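Local coordinates for protein L-lysine 6-oxidase (PDB 3WEU) that oxidises the side-chain amine of L-lysine with a cysteine tryptophylquinone cofactor, releasing ammonium and antibacterial hydrogen peroxide, at residues D263-V268 with D465-K470; N459-K464 with E491-C496. All blocks are in the same frame, centred on the assembly; numbering follows the deposited sequence. Where two conformers were deposited one is given.

Interaction 1 (D263-V268 with D465-K470); sequences DTCFDV and DAYQIK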
loop_
_atom_site.group_PDB
_atom_site.type_symbol
_atom_site.label_atom_id
_atom_site.label_comp_id
_atom_site.label_asym_id
_atom_site.label_seq_id
_atom_site.Cartn_x
_atom_site.Cartn_y
_atom_site.Cartn_z
ATOM N N ASP A 263 40.166 0.881 15.234
ATOM C CA ASP A 263 40.423 2.196 15.831
ATOM C C ASP A 263 39.486 2.376 17.060
ATOM O O ASP A 263 39.937 2.879 18.085
ATOM C CB ASP A 263 40.222 3.340 14.868
ATOM C CG ASP A 263 41.119 3.250 13.701
ATOM O OD1 ASP A 263 42.305 3.042 13.910
ATOM O OD2 ASP A 263 40.630 3.284 12.559
ATOM N N THR A 264 38.233 1.941 16.962
ATOM C CA THR A 264 37.306 2.077 18.088
ATOM C C THR A 264 37.843 1.324 19.309
ATOM O O THR A 264 37.942 1.879 20.444
ATOM C CB THR A 264 35.903 1.610 17.747
ATOM O OG1 THR A 264 35.376 2.407 16.680
ATOM C CG2 THR A 264 34.986 1.707 18.986
ATOM N N CYS A 265 38.198 0.056 19.100
ATOM C CA CYS A 265 38.687 -0.776 20.211
ATOM C C CYS A 265 39.970 -0.191 20.801
ATOM O O CYS A 265 40.121 -0.197 22.026
ATOM C CB CYS A 265 38.873 -2.255 19.802
ATOM S SG CYS A 265 37.296 -3.051 19.504
ATOM N N PHE A 266 40.893 0.284 19.948
ATOM C CA PHE A 266 42.124 0.884 20.367
ATOM C C PHE A 266 41.861 2.129 21.235
ATOM O O PHE A 266 42.398 2.276 22.308
ATOM C CB PHE A 266 42.989 1.249 19.126
ATOM C CG PHE A 266 44.338 1.759 19.466
ATOM C CD1 PHE A 266 45.272 0.894 20.024
ATOM C CD2 PHE A 266 44.659 3.107 19.363
ATOM C CE1 PHE A 266 46.512 1.376 20.425
ATOM C CE2 PHE A 266 45.901 3.572 19.710
ATOM C CZ PHE A 266 46.850 2.705 20.229
ATOM N N ASP A 267 40.985 3.014 20.751
ATOM C CA ASP A 267 40.671 4.255 21.477
ATOM C C ASP A 267 40.067 3.944 22.853
ATOM O O ASP A 267 40.473 4.535 23.854
ATOM C CB ASP A 267 39.675 5.044 20.624
ATOM C CG ASP A 267 39.108 6.263 21.303
ATOM O OD1 ASP A 267 39.908 7.106 21.773
ATOM O OD2 ASP A 267 37.848 6.361 21.287
ATOM N N VAL A 268 39.093 3.046 22.886
ATOM C CA VAL A 268 38.529 2.572 24.127
ATOM C C VAL A 268 39.613 2.038 25.047
ATOM O O VAL A 268 39.635 2.356 26.283
ATOM C CB VAL A 268 37.421 1.529 23.883
ATOM C CG1 VAL A 268 36.985 0.853 25.182
ATOM C CG2 VAL A 268 36.224 2.130 23.245
ATOM N N ASP A 465 39.025 -6.288 28.683
ATOM C CA ASP A 465 40.257 -5.537 28.508
ATOM C C ASP A 465 40.247 -5.058 27.044
ATOM O O ASP A 465 39.322 -5.393 26.278
ATOM C CB ASP A 465 41.469 -6.468 28.758
ATOM C CG ASP A 465 42.747 -5.728 29.052
ATOM O OD1 ASP A 465 42.916 -4.489 28.822
ATOM O OD2 ASP A 465 43.677 -6.437 29.496
ATOM N N ALA A 466 41.223 -4.264 26.651
ATOM C CA ALA A 466 41.286 -3.726 25.303
ATOM C C ALA A 466 41.139 -4.875 24.282
ATOM O O ALA A 466 41.789 -5.905 24.449
ATOM C CB ALA A 466 42.615 -3.042 25.106
ATOM N N TYR A 467 40.228 -4.691 23.316
ATOM C CA TYR A 467 39.926 -5.635 22.239
ATOM C C TYR A 467 39.199 -6.904 22.675
ATOM O O TYR A 467 39.006 -7.785 21.861
ATOM C CB TYR A 467 41.183 -6.011 21.440
ATOM C CG TYR A 467 41.649 -4.946 20.444
ATOM C CD1 TYR A 467 42.407 -3.869 20.881
ATOM C CD2 TYR A 467 41.316 -5.016 19.077
ATOM C CE1 TYR A 467 42.850 -2.876 20.015
ATOM C CE2 TYR A 467 41.746 -4.035 18.215
ATOM C CZ TYR A 467 42.538 -2.994 18.668
ATOM O OH TYR A 467 43.006 -1.992 17.826
ATOM N N GLN A 468 38.903 -7.060 23.969
ATOM C CA GLN A 468 38.332 -8.329 24.454
ATOM C C GLN A 468 36.975 -8.194 25.049
ATOM O O GLN A 468 36.838 -7.542 26.087
ATOM C CB GLN A 468 39.212 -8.847 25.546
ATOM C CG GLN A 468 40.515 -9.429 25.147
ATOM C CD GLN A 468 41.173 -10.063 26.393
ATOM O OE1 GLN A 468 40.504 -10.319 27.461
ATOM N NE2 GLN A 468 42.460 -10.281 26.286
ATOM N N ILE A 469 36.001 -8.819 24.417
ATOM C CA ILE A 469 34.617 -8.747 24.846
ATOM C C ILE A 469 34.442 -9.564 26.133
ATOM O O ILE A 469 34.837 -10.722 26.183
ATOM C CB ILE A 469 33.676 -9.284 23.785
ATOM C CG1 ILE A 469 33.796 -8.443 22.498
ATOM C CG2 ILE A 469 32.238 -9.343 24.310
ATOM C CD1 ILE A 469 33.472 -6.944 22.645
ATOM N N LYS A 470 33.873 -8.934 27.145
ATOM C CA LYS A 470 33.516 -9.632 28.380
ATOM C C LYS A 470 32.330 -10.490 28.179
ATOM O O LYS A 470 31.313 -10.058 27.643
ATOM C CB LYS A 470 33.162 -8.542 29.430
ATOM C CG LYS A 470 32.918 -9.111 30.845
ATOM C CD LYS A 470 32.412 -8.002 31.761
ATOM C CE LYS A 470 33.505 -7.154 32.383
ATOM N NZ LYS A 470 33.064 -5.733 32.560
HETATM O O HOH W 1 38.880 -2.112 23.482
#
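Tyr-467 lays its ring over the side of a helix, where Cys-265 and Phe-266 receive it. The tyrosine stands in a type II beta turn that runs from Asp-465 to Gln-468. At the start of this turn, Asp-465 OD1 accepts a hydrogen bond from Ala-466 N at 2.8 Å. The donor meets the anti side of the carboxylate and lies 33° out of its plane. This bond is local to the turn.

Tyr-467 is the third residue of the turn and has the positive phi, 71°, that this position requires. Its CG lies anti to the carbonyl carbon (chi1 -77°), and from there the ring reaches over Cys-265. Cys-265 CB sits almost exactly above the ring centre, 3.6 Å from the centroid, in a CH-pi contact. Cys-265 SG is above the same face but farther off, 4.9 Å from the centroid, as a sulfur-aromatic contact. At the far end of the ring, Tyr-467 OH comes within 3.5 Å of Phe-266 CB. That hydroxyl is hydrogen-bonded to Ser-262 OG, one turn earlier in the helix, so both the face and the polar end of the tyrosine are tied to it.

The backbones are joined through one water. It donates to Cys-265 O at 2.7 Å and accepts from Tyr-467 N at 2.9 Å. The turn closes with a bond from Gln-468 N to Asp-465 O, 2.9 Å long, as the chain enters strand 468-469.

The contact thus seats a beta turn on helix 261-272. Helix 433-439 adds Ile-439, which touches both Cys-265 and Tyr-467. Helix 407-418 adds Thr-408, which touches Phe-266, and Ser-8 OG of strand 4-13 is bonded to Tyr-467 O.

Interaction 2 (N459-K464 with E491-C496); sequences NPVIYK and EEETGC. With EDO (1,2-ethanediol), chain I.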
loop_
_atom_site.group_PDB
_atom_site.type_symbol
_atom_site.label_atom_id
_atom_site.label_comp_id
_atom_site.label_asym_id
_atom_site.label_seq_id
_atom_site.Cartn_x
_atom_site.Cartn_y
_atom_site.Cartn_z
ATOM N N ASN A 459 31.505 1.488 24.250
ATOM C CA ASN A 459 31.294 1.467 25.700
ATOM C C ASN A 459 32.233 0.528 26.437
ATOM O O ASN A 459 32.167 -0.641 26.218
ATOM C CB ASN A 459 29.875 1.106 26.015
ATOM C CG ASN A 459 29.524 1.507 27.436
ATOM O OD1 ASN A 459 30.402 1.496 28.286
ATOM N ND2 ASN A 459 28.305 1.960 27.657
ATOM N N PRO A 460 33.165 1.063 27.243
ATOM C CA PRO A 460 34.133 0.200 27.807
ATOM C C PRO A 460 33.555 -0.893 28.696
ATOM O O PRO A 460 34.258 -1.917 28.889
ATOM C CB PRO A 460 34.995 1.119 28.678
ATOM C CG PRO A 460 34.160 2.319 28.939
ATOM C CD PRO A 460 33.361 2.448 27.675
ATOM N N VAL A 461 32.339 -0.697 29.190
ATOM C CA VAL A 461 31.787 -1.727 30.102
ATOM C C VAL A 461 31.492 -3.084 29.448
ATOM O O VAL A 461 31.279 -4.074 30.148
ATOM C CB VAL A 461 30.559 -1.246 30.863
ATOM C CG1 VAL A 461 30.795 0.119 31.537
ATOM C CG2 VAL A 461 29.345 -1.259 29.981
ATOM N N ILE A 462 31.472 -3.169 28.107
ATOM C CA ILE A 462 31.324 -4.464 27.467
ATOM C C ILE A 462 32.586 -5.243 27.305
ATOM O O ILE A 462 32.541 -6.376 26.842
ATOM C CB ILE A 462 30.616 -4.357 26.098
ATOM C CG1 ILE A 462 31.517 -3.759 25.027
ATOM C CG2 ILE A 462 29.343 -3.568 26.220
ATOM C CD1 ILE A 462 31.040 -4.028 23.631
ATOM N N TYR A 463 33.718 -4.666 27.657
ATOM C CA TYR A 463 35.017 -5.274 27.515
ATOM C C TYR A 463 35.604 -5.694 28.811
ATOM O O TYR A 463 35.496 -4.985 29.788
ATOM C CB TYR A 463 36.043 -4.302 26.947
ATOM C CG TYR A 463 35.734 -3.747 25.526
ATOM C CD1 TYR A 463 35.004 -2.608 25.361
ATOM C CD2 TYR A 463 36.198 -4.381 24.385
ATOM C CE1 TYR A 463 34.661 -2.128 24.100
ATOM C CE2 TYR A 463 35.904 -3.913 23.123
ATOM C CZ TYR A 463 35.134 -2.783 22.974
ATOM O OH TYR A 463 34.899 -2.348 21.702
ATOM N N LYS A 464 36.327 -6.795 28.812
ATOM C CA LYS A 464 37.136 -7.123 29.984
ATOM C C LYS A 464 38.532 -6.573 29.886
ATOM O O LYS A 464 39.200 -6.440 30.902
ATOM C CB LYS A 464 37.126 -8.649 30.242
ATOM C CG LYS A 464 37.302 -9.511 29.010
ATOM C CD LYS A 464 37.144 -10.980 29.406
ATOM C CE LYS A 464 37.386 -11.907 28.244
ATOM N NZ LYS A 464 38.845 -11.911 27.883
ATOM N N GLU A 491 24.092 -1.518 30.320
ATOM C CA GLU A 491 23.514 -1.162 31.622
ATOM C C GLU A 491 24.041 -2.067 32.738
ATOM O O GLU A 491 24.507 -1.577 33.771
ATOM C CB GLU A 491 21.989 -1.238 31.564
ATOM C CG GLU A 491 21.371 -0.953 32.914
ATOM C CD GLU A 491 19.885 -0.849 32.829
ATOM O OE1 GLU A 491 19.329 -1.161 31.774
ATOM O OE2 GLU A 491 19.267 -0.453 33.823
ATOM N N GLU A 492 24.036 -3.369 32.550
ATOM C CA GLU A 492 24.510 -4.278 33.652
ATOM C C GLU A 492 25.956 -4.343 33.848
ATOM O O GLU A 492 26.372 -4.629 34.952
ATOM C CB GLU A 492 24.041 -5.713 33.424
ATOM C CG GLU A 492 22.573 -5.799 33.122
ATOM C CD GLU A 492 21.709 -5.085 34.164
ATOM O OE1 GLU A 492 22.080 -5.013 35.341
ATOM O OE2 GLU A 492 20.661 -4.551 33.783
ATOM N N GLU A 493 26.775 -4.169 32.773
ATOM C CA GLU A 493 28.223 -4.083 32.916
ATOM C C GLU A 493 28.891 -5.402 33.188
ATOM O O GLU A 493 30.085 -5.458 33.360
ATOM C CB GLU A 493 28.729 -3.050 33.965
ATOM C CG GLU A 493 28.056 -1.685 33.809
ATOM C CD GLU A 493 28.711 -0.526 34.492
ATOM O OE1 GLU A 493 29.686 -0.680 35.201
ATOM O OE2 GLU A 493 28.246 0.602 34.297
ATOM N N THR A 494 28.146 -6.474 33.182
ATOM C CA THR A 494 28.717 -7.787 33.588
ATOM C C THR A 494 28.951 -8.724 32.385
ATOM O O THR A 494 29.166 -9.937 32.554
ATOM C CB THR A 494 27.734 -8.474 34.552
ATOM O OG1 THR A 494 26.403 -8.396 34.018
ATOM C CG2 THR A 494 27.814 -7.775 35.929
ATOM N N GLY A 495 28.876 -8.166 31.165
ATOM C CA GLY A 495 29.305 -8.897 29.970
ATOM C C GLY A 495 28.252 -8.989 28.933
ATOM O O GLY A 495 27.122 -8.613 29.144
ATOM N N CYS A 496 28.624 -9.595 27.795
ATOM C CA CYS A 496 27.697 -9.740 26.699
ATOM C C CYS A 496 27.189 -11.145 26.586
ATOM O O CYS A 496 27.907 -12.083 26.842
ATOM C CB CYS A 496 28.404 -9.390 25.373
ATOM S SG CYS A 496 29.033 -7.703 25.407
HETATM C C1 EDO I . 29.630 3.863 31.093
HETATM O O1 EDO I . 30.563 3.578 30.041
HETATM C C2 EDO I . 28.195 4.010 30.654
HETATM O O2 EDO I . 27.663 2.714 30.287
HETATM O O HOH W 2 28.832 -5.616 30.002
#
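An Asx turn leading into the 3-10 segment 460-462 meets the chain as it leaves helix 489-492, with Val-461 against Glu-493 and Ile-462 against Cys-496. In the turn, Asn-459 OD1 accepts from Val-461 N at 3.1 Å. This donor stands above the carbonyl plane, 37° out of it. The same amide grips a 1,2-ethanediol, probably from the crystallisation liquor, with both of its ends. Asn-459 OD1 takes a hydrogen bond from the diol O1 at 2.7 Å, and Asn-459 ND2 gives one to O2.

Val-461 carries the outer part of the contact. Its side chain crosses that of Glu-493 at a slant, and Val-461 CG1 lies 3.7 Å from Glu-493 CD. This methyl is nearly as close to both carboxylate oxygens, so it rests against the carboxylate group as a whole. Glu-493 is extended beyond CG, chi2 -164°, which carries the carboxylate past Val-461 CB to CG1. Its positive phi marks the end of the helical path.

Deeper in, Ile-462 CB meets Cys-496 SG at 3.8 Å, an apolar contact between buried side chains. No direct hydrogen bond joins the two segments. One water bridges them instead, donating to Val-461 O at 2.9 Å and accepting from Gly-495 N at 2.8 Å. Gly-495 has a positive phi of 125°, with its N turned to this water.

Segment 459-464 lies between helix 261-272, where Pro-460 and Tyr-463 touch Val-268, and helix 489-492, where Ile-462 touches Glu-489 and Cys-490. Ile-469 of strand 468-469 touches both Ile-462 and Cys-496.

In the fold
From the N terminus, the chain runs through 263-268 and reaches 459-464 much later. It continues directly into 465-470, and ends this set at 491-496. Interaction 1 closes a long loop of 196 residues, and interaction 2 a short one of 26. The two loops cross, because the segments alternate along the chain. Their centres are 11 Å apart. Lys-470 joins them: its backbone N probably bonds Ile-462 O, its O probably bonds Cys-496 N, and its NZ bonds Glu-493 O. Cys-265 also packs against Tyr-463. Together they tie helix 261-272, through the turn and strand 468-469, to the end of helix 489-492.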